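Local atomic coordinates of AA9 family lytic polysaccharide monooxygenase cel61B (PDB entry 2VTC), a protein that uses an active-site copper and O2 or H2O2 to cleave crystalline and amorphous polysaccharides oxidatively, yielding C1 or C4 oxidation products. Residues A[26-30]-A[31-35]; A[155-158]-A[159-163]; A[35-38]-A[39-42]; A[167-171]-A[172-176]; A[69-73]-A[74-78]. All coordinates share one frame; numbering follows the deposited sequence.

Interaction 1 of 5, residues A[26-30]-A[31-35]. With NAG (2-acetamido-2-deoxy-beta-D-glucopyranose), chain C.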
# COMPACT_ATOMS: atom_id res chain seq x y z
N PHE A 26 3.02 3.46 11.77
CA PHE A 26 4.06 3.91 10.87
C PHE A 26 4.75 5.10 11.49
O PHE A 26 4.18 5.78 12.37
CB PHE A 26 3.49 4.21 9.46
CG PHE A 26 2.40 5.28 9.44
CD1 PHE A 26 2.70 6.59 9.07
CD2 PHE A 26 1.07 4.96 9.79
CE1 PHE A 26 1.70 7.59 9.06
CE2 PHE A 26 0.06 5.95 9.77
CZ PHE A 26 0.38 7.26 9.40
N THR A 27 5.98 5.35 11.05
CA THR A 27 6.76 6.49 11.50
C THR A 27 7.02 7.46 10.36
O THR A 27 7.14 7.07 9.19
CB THR A 27 8.12 6.11 12.15
OG1 THR A 27 8.98 5.47 11.19
CG2 THR A 27 7.91 5.23 13.36
N ILE A 28 7.06 8.74 10.71
CA ILE A 28 7.46 9.79 9.78
C ILE A 28 8.64 10.52 10.42
O ILE A 28 8.52 11.05 11.52
CB ILE A 28 6.30 10.77 9.49
CG1 ILE A 28 5.12 10.03 8.84
CG2 ILE A 28 6.79 11.90 8.60
CD1 ILE A 28 3.79 10.80 8.86
N ASN A 29 9.79 10.53 9.73
CA ASN A 29 11.05 11.01 10.32
C ASN A 29 11.22 10.53 11.77
O ASN A 29 11.57 11.31 12.66
CB ASN A 29 11.18 12.53 10.20
CG ASN A 29 10.97 13.02 8.79
OD1 ASN A 29 11.59 12.53 7.84
ND2 ASN A 29 10.07 13.99 8.63
N GLY A 30 10.95 9.25 11.99
CA GLY A 30 11.09 8.65 13.31
C GLY A 30 9.88 8.75 14.22
O GLY A 30 9.75 7.96 15.16
N GLN A 31 8.97 9.69 13.93
CA GLN A 31 7.84 10.00 14.82
C GLN A 31 6.67 9.03 14.65
O GLN A 31 6.18 8.83 13.54
CB GLN A 31 7.39 11.45 14.60
CG GLN A 31 8.53 12.49 14.54
CD GLN A 31 9.28 12.64 15.87
OE1 GLN A 31 8.67 12.83 16.93
NE2 GLN A 31 10.62 12.55 15.82
N TYR A 32 6.22 8.45 15.76
CA TYR A 32 5.13 7.46 15.76
C TYR A 32 3.75 8.00 15.36
O TYR A 32 3.32 9.08 15.81
CB TYR A 32 5.01 6.80 17.14
CG TYR A 32 3.98 5.70 17.21
CD1 TYR A 32 4.31 4.38 16.90
CD2 TYR A 32 2.66 5.98 17.60
CE1 TYR A 32 3.37 3.38 16.97
CE2 TYR A 32 1.71 4.97 17.68
CZ TYR A 32 2.07 3.68 17.35
OH TYR A 32 1.15 2.67 17.42
N ASN A 33 3.07 7.22 14.52
CA ASN A 33 1.70 7.49 14.09
C ASN A 33 0.89 6.21 14.18
O ASN A 33 1.32 5.16 13.69
CB ASN A 33 1.68 7.99 12.63
CG ASN A 33 2.17 9.43 12.49
OD1 ASN A 33 1.36 10.36 12.42
ND2 ASN A 33 3.50 9.61 12.45
N GLN A 34 -0.29 6.30 14.80
CA GLN A 34 -1.17 5.15 14.94
C GLN A 34 -1.88 4.80 13.63
O GLN A 34 -2.41 5.69 12.95
CB GLN A 34 -2.20 5.40 16.06
CG GLN A 34 -3.08 4.20 16.41
CD GLN A 34 -2.27 2.99 16.83
OE1 GLN A 34 -2.42 1.90 16.26
NE2 GLN A 34 -1.38 3.19 17.79
N GLY A 35 -1.84 3.52 13.24
CA GLY A 35 -2.56 3.03 12.07
C GLY A 35 -3.87 2.37 12.44
O GLY A 35 -4.22 2.30 13.64
C1 NAG C . 3.07 -1.05 15.95
C2 NAG C . 2.81 -1.32 17.44
C3 NAG C . 3.57 -2.56 17.96
C4 NAG C . 3.44 -3.77 17.02
C5 NAG C . 3.55 -3.33 15.54
C6 NAG C . 3.30 -4.44 14.53
C7 NAG C . 2.26 0.35 19.15
C8 NAG C . 2.78 1.44 20.03
N2 NAG C . 3.13 -0.17 18.28
O3 NAG C . 3.11 -2.89 19.26
O4 NAG C . 4.45 -4.73 17.28
O5 NAG C . 2.69 -2.23 15.26
O6 NAG C . 2.15 -5.20 14.84
O7 NAG C . 1.09 -0.03 19.24

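Interaction 2 of 5, residues A[155-158]-A[159-163]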
# COMPACT_ATOMS: atom_id res chain seq x y z
N ILE A 155 10.64 -9.12 5.84
CA ILE A 155 10.69 -10.05 6.98
C ILE A 155 11.99 -9.84 7.76
O ILE A 155 11.96 -9.73 9.00
CB ILE A 155 10.57 -11.52 6.51
CG1 ILE A 155 9.20 -11.77 5.88
CG2 ILE A 155 10.82 -12.50 7.69
CD1 ILE A 155 9.10 -13.03 5.01
N ASN A 156 13.11 -9.76 7.04
CA ASN A 156 14.43 -9.55 7.64
C ASN A 156 14.68 -8.15 8.24
O ASN A 156 15.68 -7.93 8.95
CB ASN A 156 15.54 -9.90 6.63
CG ASN A 156 15.49 -11.37 6.17
OD1 ASN A 156 15.06 -12.26 6.91
ND2 ASN A 156 15.92 -11.61 4.95
N GLN A 157 13.78 -7.19 7.97
CA GLN A 157 13.89 -5.84 8.54
C GLN A 157 12.86 -5.60 9.65
O GLN A 157 12.51 -4.45 9.96
CB GLN A 157 13.71 -4.77 7.46
CG GLN A 157 14.77 -4.69 6.38
CD GLN A 157 14.28 -3.97 5.12
OE1 GLN A 157 13.15 -3.43 5.07
NE2 GLN A 157 15.13 -3.94 4.10
N GLY A 158 12.34 -6.68 10.23
CA GLY A 158 11.39 -6.60 11.34
C GLY A 158 10.02 -6.09 10.91
O GLY A 158 9.37 -5.36 11.67
N ASN A 159 9.60 -6.48 9.71
CA ASN A 159 8.26 -6.12 9.21
C ASN A 159 8.13 -4.64 8.86
O ASN A 159 7.00 -4.14 8.79
CB ASN A 159 7.17 -6.52 10.22
CG ASN A 159 6.59 -7.91 9.97
OD1 ASN A 159 5.42 -8.16 10.28
ND2 ASN A 159 7.40 -8.82 9.42
N LYS A 160 9.26 -3.97 8.65
CA LYS A 160 9.30 -2.54 8.33
C LYS A 160 9.68 -2.30 6.88
O LYS A 160 10.58 -2.96 6.36
CB LYS A 160 10.30 -1.80 9.23
CG LYS A 160 9.86 -1.65 10.68
CD LYS A 160 11.05 -1.33 11.57
CE LYS A 160 10.72 -1.53 13.05
NZ LYS A 160 10.35 -2.95 13.41
N TRP A 161 9.02 -1.35 6.21
CA TRP A 161 9.41 -0.93 4.87
C TRP A 161 9.50 0.60 4.77
O TRP A 161 8.54 1.30 5.13
CB TRP A 161 8.45 -1.47 3.79
CG TRP A 161 9.12 -1.47 2.45
CD1 TRP A 161 8.96 -0.56 1.43
CD2 TRP A 161 10.11 -2.40 2.00
NE1 TRP A 161 9.79 -0.89 0.38
CE2 TRP A 161 10.51 -2.01 0.71
CE3 TRP A 161 10.71 -3.54 2.59
CZ2 TRP A 161 11.47 -2.71 -0.03
CZ3 TRP A 161 11.66 -4.23 1.86
CH2 TRP A 161 12.03 -3.82 0.56
N THR A 162 10.62 1.09 4.27
CA THR A 162 10.88 2.54 4.15
C THR A 162 10.49 3.04 2.76
O THR A 162 10.90 2.46 1.74
CB THR A 162 12.37 2.88 4.43
OG1 THR A 162 12.67 2.60 5.80
CG2 THR A 162 12.67 4.36 4.14
N VAL A 163 9.70 4.11 2.74
CA VAL A 163 9.29 4.78 1.51
C VAL A 163 9.55 6.28 1.65
O VAL A 163 9.04 6.90 2.57
CB VAL A 163 7.78 4.54 1.19
CG1 VAL A 163 7.37 5.26 -0.07
CG2 VAL A 163 7.51 3.05 1.01

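Interaction 3 of 5, residues A[35-38]-A[39-42]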
# COMPACT_ATOMS: atom_id res chain seq x y z
N GLY A 35 -1.84 3.52 13.24
CA GLY A 35 -2.56 3.03 12.07
C GLY A 35 -3.87 2.37 12.44
O GLY A 35 -4.22 2.30 13.64
N PHE A 36 -4.61 1.89 11.45
CA PHE A 36 -5.83 1.16 11.72
C PHE A 36 -5.49 -0.27 12.13
O PHE A 36 -4.73 -0.96 11.43
CB PHE A 36 -6.79 1.14 10.52
CG PHE A 36 -8.10 0.47 10.81
CD1 PHE A 36 -9.15 1.17 11.43
CD2 PHE A 36 -8.30 -0.87 10.48
CE1 PHE A 36 -10.37 0.55 11.68
CE2 PHE A 36 -9.52 -1.50 10.74
CZ PHE A 36 -10.56 -0.78 11.36
N ILE A 37 -6.04 -0.71 13.26
CA ILE A 37 -5.87 -2.09 13.71
C ILE A 37 -7.19 -2.84 13.76
O ILE A 37 -8.26 -2.25 13.92
CB ILE A 37 -5.13 -2.16 15.08
CG1 ILE A 37 -5.97 -1.48 16.18
CG2 ILE A 37 -3.75 -1.54 14.96
CD1 ILE A 37 -5.32 -1.49 17.57
N LEU A 38 -7.13 -4.16 13.65
CA LEU A 38 -8.33 -4.98 13.63
C LEU A 38 -9.25 -4.81 14.86
O LEU A 38 -10.47 -4.95 14.74
CB LEU A 38 -7.94 -6.45 13.44
CG LEU A 38 -9.06 -7.43 13.07
CD1 LEU A 38 -9.81 -7.00 11.80
CD2 LEU A 38 -8.46 -8.84 12.93
N ASP A 39 -8.66 -4.54 16.03
CA ASP A 39 -9.42 -4.29 17.27
C ASP A 39 -10.47 -3.17 17.12
O ASP A 39 -11.57 -3.27 17.68
CB ASP A 39 -8.49 -3.97 18.44
CG ASP A 39 -7.82 -5.22 19.01
OD1 ASP A 39 -8.21 -6.34 18.61
OD2 ASP A 39 -6.90 -5.08 19.84
N TYR A 40 -10.12 -2.15 16.34
CA TYR A 40 -11.03 -1.03 16.07
C TYR A 40 -12.28 -1.45 15.28
O TYR A 40 -13.35 -0.85 15.45
CB TYR A 40 -10.31 0.07 15.31
CG TYR A 40 -9.11 0.70 15.99
CD1 TYR A 40 -8.86 0.53 17.37
CD2 TYR A 40 -8.23 1.50 15.26
CE1 TYR A 40 -7.74 1.12 17.97
CE2 TYR A 40 -7.13 2.08 15.84
CZ TYR A 40 -6.88 1.90 17.20
OH TYR A 40 -5.78 2.50 17.76
N TYR A 41 -12.14 -2.43 14.39
CA TYR A 41 -13.30 -2.94 13.67
C TYR A 41 -14.32 -3.50 14.65
O TYR A 41 -15.52 -3.30 14.50
CB TYR A 41 -12.93 -4.00 12.62
CG TYR A 41 -14.14 -4.75 12.11
CD1 TYR A 41 -14.87 -4.26 11.03
CD2 TYR A 41 -14.59 -5.92 12.74
CE1 TYR A 41 -15.99 -4.91 10.58
CE2 TYR A 41 -15.73 -6.59 12.28
CZ TYR A 41 -16.43 -6.08 11.21
OH TYR A 41 -17.55 -6.72 10.72
N TYR A 42 -13.81 -4.20 15.66
CA TYR A 42 -14.67 -4.85 16.65
C TYR A 42 -15.23 -3.82 17.65
O TYR A 42 -16.40 -3.93 18.04
CB TYR A 42 -13.97 -6.05 17.31
CG TYR A 42 -13.85 -7.22 16.35
CD1 TYR A 42 -14.97 -7.97 16.00
CD2 TYR A 42 -12.62 -7.56 15.77
CE1 TYR A 42 -14.89 -9.03 15.09
CE2 TYR A 42 -12.52 -8.63 14.86
CZ TYR A 42 -13.65 -9.36 14.52
OH TYR A 42 -13.59 -10.42 13.64

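Interaction 4 of 5, residues A[167-171]-A[172-176]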
# COMPACT_ATOMS: atom_id res chain seq x y z
N SER A 167 10.90 14.63 -2.85
CA SER A 167 11.28 15.96 -2.33
C SER A 167 10.58 17.11 -3.05
O SER A 167 10.39 18.19 -2.49
CB SER A 167 12.79 16.14 -2.44
OG SER A 167 13.44 15.27 -1.54
N SER A 168 10.21 16.85 -4.30
CA SER A 168 9.60 17.84 -5.18
C SER A 168 8.08 17.95 -5.03
O SER A 168 7.45 18.83 -5.63
CB SER A 168 9.94 17.52 -6.63
OG SER A 168 9.47 16.23 -6.98
N LEU A 169 7.48 17.05 -4.25
CA LEU A 169 6.02 17.00 -4.17
C LEU A 169 5.46 18.22 -3.44
O LEU A 169 5.85 18.48 -2.31
CB LEU A 169 5.55 15.71 -3.49
CG LEU A 169 4.04 15.49 -3.49
CD1 LEU A 169 3.42 15.45 -4.93
CD2 LEU A 169 3.71 14.23 -2.68
N ARG A 170 4.55 18.94 -4.10
CA ARG A 170 4.00 20.18 -3.57
C ARG A 170 3.08 19.89 -2.37
O ARG A 170 2.50 18.79 -2.29
CB ARG A 170 3.26 20.95 -4.67
CG ARG A 170 1.91 20.38 -5.08
CD ARG A 170 1.24 21.22 -6.14
NE ARG A 170 0.01 20.57 -6.59
CZ ARG A 170 -0.90 21.12 -7.39
NH1 ARG A 170 -0.74 22.36 -7.83
NH2 ARG A 170 -1.98 20.43 -7.73
N PRO A 171 2.97 20.84 -1.43
CA PRO A 171 2.02 20.66 -0.32
C PRO A 171 0.59 20.34 -0.76
O PRO A 171 0.12 20.79 -1.82
CB PRO A 171 2.07 22.02 0.41
CG PRO A 171 3.38 22.58 0.05
CD PRO A 171 3.69 22.13 -1.34
N GLY A 172 -0.12 19.56 0.06
CA GLY A 172 -1.43 19.08 -0.30
C GLY A 172 -1.91 17.98 0.63
O GLY A 172 -1.18 17.56 1.53
N ASN A 173 -3.15 17.57 0.43
CA ASN A 173 -3.71 16.46 1.17
C ASN A 173 -3.59 15.21 0.30
O ASN A 173 -4.11 15.19 -0.82
CB ASN A 173 -5.18 16.71 1.51
CG ASN A 173 -5.37 17.86 2.49
OD1 ASN A 173 -4.58 18.06 3.42
ND2 ASN A 173 -6.44 18.61 2.29
N TYR A 174 -2.88 14.20 0.79
CA TYR A 174 -2.63 12.99 -0.02
C TYR A 174 -2.97 11.71 0.75
O TYR A 174 -3.05 11.70 1.99
CB TYR A 174 -1.15 12.90 -0.45
CG TYR A 174 -0.66 14.08 -1.27
CD1 TYR A 174 -0.78 14.09 -2.67
CD2 TYR A 174 -0.06 15.18 -0.65
CE1 TYR A 174 -0.34 15.16 -3.44
CE2 TYR A 174 0.39 16.27 -1.42
CZ TYR A 174 0.25 16.25 -2.80
OH TYR A 174 0.68 17.30 -3.58
N VAL A 175 -3.17 10.65 -0.04
CA VAL A 175 -3.30 9.29 0.47
C VAL A 175 -2.12 8.50 -0.09
O VAL A 175 -1.80 8.59 -1.29
CB VAL A 175 -4.62 8.64 0.01
CG1 VAL A 175 -4.81 7.27 0.67
CG2 VAL A 175 -5.83 9.50 0.43
N PHE A 176 -1.51 7.71 0.79
CA PHE A 176 -0.43 6.79 0.37
C PHE A 176 -0.95 5.36 0.41
O PHE A 176 -1.55 4.94 1.40
CB PHE A 176 0.79 6.96 1.28
CG PHE A 176 1.52 8.22 1.04
CD1 PHE A 176 2.66 8.25 0.25
CD2 PHE A 176 1.02 9.42 1.55
CE1 PHE A 176 3.35 9.44 0.01
CE2 PHE A 176 1.67 10.63 1.29
CZ PHE A 176 2.85 10.65 0.53
O HOH W 1 -0.08 17.51 -6.26

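Interaction 5 of 5, residues A[69-73]-A[74-78]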
# COMPACT_ATOMS: atom_id res chain seq x y z
N ASP A 69 -9.31 -11.38 -9.57
CA ASP A 69 -10.71 -11.28 -9.99
C ASP A 69 -11.41 -10.07 -9.35
O ASP A 69 -12.59 -9.81 -9.64
CB ASP A 69 -11.50 -12.59 -9.75
CG ASP A 69 -11.50 -13.05 -8.29
OD1 ASP A 69 -11.04 -12.35 -7.37
OD2 ASP A 69 -12.01 -14.19 -8.03
N GLN A 70 -10.68 -9.35 -8.50
CA GLN A 70 -11.19 -8.12 -7.88
C GLN A 70 -10.42 -6.86 -8.34
O GLN A 70 -10.60 -5.79 -7.77
CB GLN A 70 -11.12 -8.22 -6.37
CG GLN A 70 -11.95 -9.36 -5.79
CD GLN A 70 -11.75 -9.48 -4.31
OE1 GLN A 70 -10.71 -9.95 -3.84
NE2 GLN A 70 -12.74 -9.01 -3.54
N TYR A 71 -9.56 -6.99 -9.35
CA TYR A 71 -8.73 -5.85 -9.78
C TYR A 71 -9.51 -4.68 -10.39
O TYR A 71 -8.95 -3.58 -10.53
CB TYR A 71 -7.62 -6.29 -10.75
CG TYR A 71 -6.44 -7.06 -10.15
CD1 TYR A 71 -6.19 -7.13 -8.78
CD2 TYR A 71 -5.52 -7.67 -11.02
CE1 TYR A 71 -5.07 -7.83 -8.27
CE2 TYR A 71 -4.42 -8.35 -10.52
CZ TYR A 71 -4.18 -8.42 -9.17
OH TYR A 71 -3.09 -9.10 -8.65
N THR A 72 -10.78 -4.88 -10.77
CA THR A 72 -11.59 -3.78 -11.31
C THR A 72 -12.65 -3.28 -10.33
O THR A 72 -13.52 -2.51 -10.73
CB THR A 72 -12.29 -4.15 -12.64
OG1 THR A 72 -13.28 -5.15 -12.40
CG2 THR A 72 -11.26 -4.63 -13.67
N THR A 73 -12.58 -3.75 -9.08
CA THR A 73 -13.61 -3.47 -8.05
C THR A 73 -13.12 -2.43 -7.05
O THR A 73 -11.92 -2.21 -6.91
CB THR A 73 -14.03 -4.76 -7.26
OG1 THR A 73 -13.01 -5.12 -6.32
CG2 THR A 73 -14.35 -5.93 -8.22
N PRO A 74 -14.05 -1.73 -6.36
CA PRO A 74 -13.64 -0.77 -5.34
C PRO A 74 -12.69 -1.30 -4.26
O PRO A 74 -11.91 -0.54 -3.70
CB PRO A 74 -14.98 -0.33 -4.72
CG PRO A 74 -15.95 -0.45 -5.86
CD PRO A 74 -15.52 -1.76 -6.52
N ASP A 75 -12.75 -2.62 -3.98
CA ASP A 75 -11.92 -3.21 -2.95
C ASP A 75 -10.40 -3.10 -3.25
O ASP A 75 -9.61 -3.14 -2.32
CB ASP A 75 -12.32 -4.67 -2.75
CG ASP A 75 -13.50 -4.82 -1.77
OD1 ASP A 75 -13.99 -3.78 -1.22
OD2 ASP A 75 -13.94 -5.98 -1.57
N ILE A 76 -10.04 -2.96 -4.53
CA ILE A 76 -8.60 -2.83 -4.87
C ILE A 76 -8.02 -1.46 -4.50
O ILE A 76 -6.82 -1.28 -4.39
CB ILE A 76 -8.33 -3.16 -6.38
CG1 ILE A 76 -6.82 -3.40 -6.65
CG2 ILE A 76 -8.77 -2.02 -7.28
CD1 ILE A 76 -6.17 -4.51 -5.77
N VAL A 77 -8.89 -0.47 -4.27
CA VAL A 77 -8.38 0.87 -3.97
C VAL A 77 -7.59 0.91 -2.65
O VAL A 77 -6.40 1.23 -2.65
CB VAL A 77 -9.53 1.93 -3.95
CG1 VAL A 77 -8.92 3.31 -3.68
CG2 VAL A 77 -10.35 1.93 -5.25
N CYS A 78 -8.27 0.55 -1.55
CA CYS A 78 -7.70 0.60 -0.20
C CYS A 78 -8.08 -0.62 0.65
O CYS A 78 -8.05 -0.56 1.87
CB CYS A 78 -8.09 1.90 0.52
SG CYS A 78 -7.30 3.37 -0.17
O HOH W 2 -12.83 -8.43 -0.78

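Interaction 1 of 5, residues A[26-30]-A[31-35]
F26 and N33 face each other across two antiparallel strands, and their backbones make two of the four main-chain hydrogen bonds that join 26-28 to 31-34. F26 N donates to N33 O at 3.1 Å, and N33 N returns a bond to F26 O at 2.8 Å. At the next hydrogen-bonded pair, I28 N reaches Q31 O at 3.0 Å, while Q31 N meets I28 O from above the plane of that carbonyl. Between them lies the non-hydrogen-bonded pair T27-Y32, where T27 CA sends a C-H toward Q31 O.

This is a beta hairpin with a two-residue loop, N29-G30, in a type I' turn from I28 to Q31. N29 and G30 both have positive phi, and a CB on G30 would press against the carbonyl oxygen before it. N29 ND2 bonds S95 OG.

The apolar contact is a CH-pi one. CB of N33 sits over one face of the F26 ring, 3.7 Å from its centroid, with ring and amide planes 13° apart. The amide then runs toward I28, ND2 lying 3.8 Å from I28 CD1 and bonding Q31 O weakly. F26 takes chi1 59°, which sets CG between its own N and C and brings the ring under N33. Cutting F26 back to an alanine is likely to leave N33 CB without the ring face and open a gap beside A89, V199 and I201.

On the other side of the hairpin, Y32 OH lies 3.1 Å from C7 of the N-acetylglucosamine.

Interaction 2 of 5, residues A[155-158]-A[159-163]
K160 folds its ammonium back onto the backbone of G158, at the point where helix 150-156 gives way to strand 160-164. The helix ends in a Schellman motif with G158 as its C' residue: N159 N pairs with L154 O, and G158 N makes a weak 3.3 Å bond to I155 O. This ending needs the positive phi found at G158, which favours glycine.

The polar contact across the turn is K160 NZ to G158 O at 3.1 Å, with the donor tilted 32° from the carbonyl plane. The lysine chain is extended through chi2 and chi3, and the bend at its last torsion (chi4 62°) turns NZ back toward the carbonyl. With a methionine in place of K160, G158 O would probably lose this donor.

Van der Waals contacts supply the rest. K160 CB rests 3.5 Å from Q157 O, and the Q157 amide lies obliquely by the six-membered ring of W161, the two planes 25° apart. The indole itself packs back on A150, D153 and L154, tying the new strand to the helix it follows. I155 touches V105 and W106, its side chain about 6 Å from that of the copper ligand H108. Of the indole, CE3 and CZ3 are the atoms nearest the end of the Q157 side chain.

Interaction 3 of 5, residues A[35-38]-A[39-42]
I37 lays its side chain over the flat face of the Y40 ring. CG1 stands almost exactly over the ring centre, 3.5 Å from the centroid and 5° off the normal, a close CH-pi contact. CD1 continues across the same face to 3.6 Å from Y40 CE1. The branch gets there because chi1 of 64° places CG1 between the backbone N and carbonyl carbon of I37.

The F36 ring lodges against the start of the helix, F36 CE1 lying 3.7 Å from Y40 CB and F36 CZ 4.2 Å from Y41 CB. The Y40 ring turns an edge toward the face of F36 in an offset edge-to-face pair, centroids 5.9 Å apart and planes at 77°. Y40 is thus wedged between two apolar neighbours, its face taken by I37 and its edge by F36. L38 and Y42 run alongside each other, pointing the same way, with L38 CG 4.1 Å from Y42 CE2.

Two bonds from residue i+3 back to residue i form the first turn of helix 38-47: Y40 N to I37 O at 3.1 Å and, weakly, Y41 N to L38 O.

These residues carry the chain from strand 31-34 into that helix. I37 leans on Q22 and Q24 of strand 22-28, L38 on Q22, while F36 meets the Y57 ring and Y40 touches F50 in the loops beyond the helix.

Interaction 4 of 5, residues A[167-171]-A[172-176]
The phenol oxygen of Y174 is gripped twice. Y174 OH donates to R170 O at 2.7 Å, and it accepts from a water whose O lies 2.8 Å from Y174 OH. The carbonyl is met at a C=O...donor angle of 141°, with the hydroxyl tilted 34° from the carbonyl plane, whereas the water lies at the ring edge, in its plane. That same water accepts from R170 NE at 3.1 Å, so main chain and side chain of one arginine both reach the phenol, one directly and one through solvent. Two bonds in different directions would restrict rotation of the hydroxyl.

R170 reaches the water with an extended chain from CG to NE, crossing the tyrosine at about a right angle. Its chi1 of 74° keeps CG close by, 3.6 Å from Y174 OH. Further out, R170 NH2 has a long, weak ion pair with E119.

L169 approaches the tyrosine from the opposite direction. Its CD2 lies over one face of the ring toward the rim, a CH-pi contact 4.1 Å from the centroid, and L169 CD1 comes 3.9 Å from Y174 CZ. The L169 side chain also touches L211.

P171 and G172 turn the chain into the strand; a CB on G172 would crowd P171 O, which suits glycine. A strand tyrosine bonding the carbonyl four residues back, within L169-R170-P171-G172-N173-Y174, is a tyrosine corner, set in the beta-sandwich of AA9 enzymes where 172-182 runs antiparallel to 113-119 and 193-204.

Interaction 5 of 5, residues A[69-73]-A[74-78]
T73 and I76 form the innermost contact: I76 N donates to T73 O at 3.1 Å, nearly straight at 159° though from above the carbonyl plane. The side chain of T73 adds a second, weak link, its OG1 accepting from D75 N at 3.4 Å as a capping bond for the short, weakly bonded helix about 75-78. OG1 can serve both ways because chi1 of 76° sets it between the backbone N and carbonyl carbon, and it donates in turn to Q70 O at 2.9 Å.

Q70 O also takes T73 N, closing a type I turn from Q70 to T73, so one carbonyl holds both the backbone and the hydroxyl of the threonine in place. I76 packs into this bend. Its CG2 lies 3.6 Å from Y71 O, and its CD1 meets Y71 CD1 at 4.0 Å.

Outside this, a water bridges Q70 NE2 and D75 OD2, 2.8 Å from each, between amide and carboxylate planes turned 80° apart. The other oxygens are tied down too, Q70 OE1 by S67 N and D75 OD1 by N81 N. Y71 OH bonds N194, a neighbour of the copper ligand Y195, and C78 is joined by a disulfide to C198.

The chemistry is that of relayed polar bonds: T73 OG1 receives D75 N weakly and donates to Q70 O, so the threonine probably couples helix start and turn. The water bridge is a separate second link between the same two segments.

Interactions 1 and 3 are consecutive and share G35: the hairpin leads through a short loop into helix 38-47, and Q34 CG packs against Y40 OH at 3.5 Å. In one four-stranded antiparallel sheet, interaction 1 joins outermost strand 31-34 to its neighbour 22-28, and interaction 2 leads into the opposite outermost strand, 160-164. They differ in character, the first a regular strand pairing with a buried aromatic underside, the second a surface turn held mainly by backbone and one lysine. Interaction 4 belongs to the other sheet and mixes a buried ring with a polar rim. Interaction 5, about 27 Å from interaction 1 between centres, is partly buried and relies on capping and water, while interaction 3 relies on aromatic packing.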